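Local coordinates for MarR Like Protein, TVG0766549 (Thermoplasma volcanium, PDB 3LFK) that is of unknown function but resembles MarR-like transcriptional regulators, and through its winged helix-turn-helix fold probably binds DNA, at residues A[106-109]-A[110-113]. Residues are numbered along the deposited sequence; the frame is centred on the assembly and turned at random.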
loop_
_atom_site.group_PDB
_atom_site.type_symbol
_atom_site.label_atom_id
_atom_site.label_comp_id
_atom_site.label_asym_id
_atom_site.label_seq_id
_atom_site.Cartn_x
_atom_site.Cartn_y
_atom_site.Cartn_z
ATOM N N ARG A 106 2.930 3.159 11.972
ATOM C CA ARG A 106 2.019 2.743 13.046
ATOM C C ARG A 106 2.437 1.357 13.547
ATOM O O ARG A 106 2.506 1.101 14.761
ATOM C CB ARG A 106 0.575 2.680 12.533
ATOM C CG ARG A 106 -0.445 2.161 13.547
ATOM C CD ARG A 106 -1.663 1.642 12.811
ATOM N NE ARG A 106 -1.335 0.430 12.068
ATOM C CZ ARG A 106 -2.057 -0.052 11.060
ATOM N NH1 ARG A 106 -3.150 0.576 10.659
ATOM N NH2 ARG A 106 -1.690 -1.171 10.463
ATOM N N ASP A 107 2.709 0.452 12.611
ATOM C CA ASP A 107 3.100 -0.903 12.980
ATOM C C ASP A 107 4.398 -0.929 13.787
ATOM O O ASP A 107 4.510 -1.671 14.766
ATOM C CB ASP A 107 3.264 -1.773 11.725
ATOM C CG ASP A 107 1.937 -2.097 11.060
ATOM O OD1 ASP A 107 0.869 -1.802 11.641
ATOM O OD2 ASP A 107 1.978 -2.671 9.946
ATOM N N GLU A 108 5.362 -0.124 13.373
ATOM C CA GLU A 108 6.660 -0.073 14.058
ATOM C C GLU A 108 6.523 0.545 15.451
ATOM O O GLU A 108 7.205 0.117 16.388
ATOM C CB GLU A 108 7.637 0.714 13.202
ATOM C CG GLU A 108 9.044 0.911 13.786
ATOM C CD GLU A 108 9.729 -0.379 14.198
ATOM O OE1 GLU A 108 9.591 -1.393 13.480
ATOM O OE2 GLU A 108 10.428 -0.365 15.246
ATOM N N GLU A 109 5.675 1.562 15.594
ATOM C CA GLU A 109 5.473 2.167 16.921
ATOM C C GLU A 109 4.929 1.107 17.868
ATOM O O GLU A 109 5.300 1.054 19.049
ATOM C CB GLU A 109 4.501 3.359 16.836
ATOM C CG GLU A 109 5.072 4.491 16.018
ATOM C CD GLU A 109 4.134 5.661 15.854
ATOM O OE1 GLU A 109 2.923 5.427 15.660
ATOM O OE2 GLU A 109 4.611 6.818 15.899
ATOM N N LEU A 110 4.051 0.248 17.369
ATOM C CA LEU A 110 3.510 -0.799 18.208
ATOM C C LEU A 110 4.582 -1.832 18.553
ATOM O O LEU A 110 4.616 -2.353 19.664
ATOM C CB LEU A 110 2.326 -1.487 17.512
ATOM C CG LEU A 110 1.768 -2.742 18.189
ATOM C CD1 LEU A 110 1.371 -2.433 19.635
ATOM C CD2 LEU A 110 0.563 -3.243 17.400
ATOM N N ARG A 111 5.446 -2.143 17.595
ATOM C CA ARG A 111 6.519 -3.112 17.822
ATOM C C ARG A 111 7.489 -2.581 18.875
ATOM O O ARG A 111 7.960 -3.344 19.733
ATOM C CB ARG A 111 7.264 -3.374 16.509
ATOM C CG ARG A 111 8.514 -4.241 16.631
ATOM C CD ARG A 111 9.192 -4.355 15.267
ATOM N NE ARG A 111 10.569 -4.830 15.358
ATOM C CZ ARG A 111 10.922 -6.043 15.774
ATOM N NH1 ARG A 111 9.995 -6.920 16.141
ATOM N NH2 ARG A 111 12.206 -6.377 15.825
ATOM N N LEU A 112 7.789 -1.287 18.806
ATOM C CA LEU A 112 8.708 -0.679 19.772
ATOM C C LEU A 112 8.090 -0.680 21.164
ATOM O O LEU A 112 8.758 -0.985 22.159
ATOM C CB LEU A 112 9.056 0.746 19.356
ATOM C CG LEU A 112 9.889 1.579 20.341
ATOM C CD1 LEU A 112 11.252 0.926 20.520
ATOM C CD2 LEU A 112 10.034 3.001 19.813
ATOM N N LYS A 113 6.811 -0.342 21.235
ATOM C CA LYS A 113 6.108 -0.327 22.517
ATOM C C LYS A 113 6.148 -1.697 23.175
ATOM O O LYS A 113 6.421 -1.813 24.370
ATOM C CB LYS A 113 4.658 0.097 22.292
ATOM C CG LYS A 113 3.797 0.139 23.546
ATOM C CD LYS A 113 2.426 0.700 23.190
ATOM C CE LYS A 113 1.561 0.935 24.420
ATOM N NZ LYS A 113 1.125 -0.340 25.053
#
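Near the C-terminal end of the long helix 94-116, Glu108 and Arg111 come together one turn apart, in the i, i+3 spacing that lets acidic and basic side chains approach on a helix surface; the chains cross at a slant, with carboxylate and guanidinium planes 68° apart. With CG anti to the backbone N (chi1 178°), the Glu108 chain bends at chi2 (54°) and brings OE1 within 3.5 Å of Arg111 CD. The Arg111 chain, extended from CG to NE, carries the guanidinium past the carboxylate, whose OE1 lies at its edge, near its plane. Arg111 NE stays 4.0 Å from Glu108 OE1, beyond a salt bridge, so any attraction between the charges is probably weak. Beneath them runs regular alpha-helical bonding, in which Leu110 N donates to Arg106 O (3.1 Å), Arg111 N to Asp107 O (3.0 Å), Leu112 N to Glu108 O (2.9 Å) and Lys113 N to Glu109 O. This helix follows the winged helix-turn-helix elements and extends away from the body of the domain, where most of its exposed side chains here are charged. Just before this pair, Arg106 grips its neighbour Asp107 side-on in a salt bridge: NH2 (2.9 Å) and NE (3.2 Å) of Arg106 both donate to Asp107 OD1, which lies in the guanidinium plane, and approach it from one face of the carboxylate. The remaining nitrogen, NH1, bonds Asn31 OD1, tying the helix to the chain before helix 36-47. Lys113 NZ, turned by a bend at chi4, hydrogen-bonds Gln117 OE1 one turn further along.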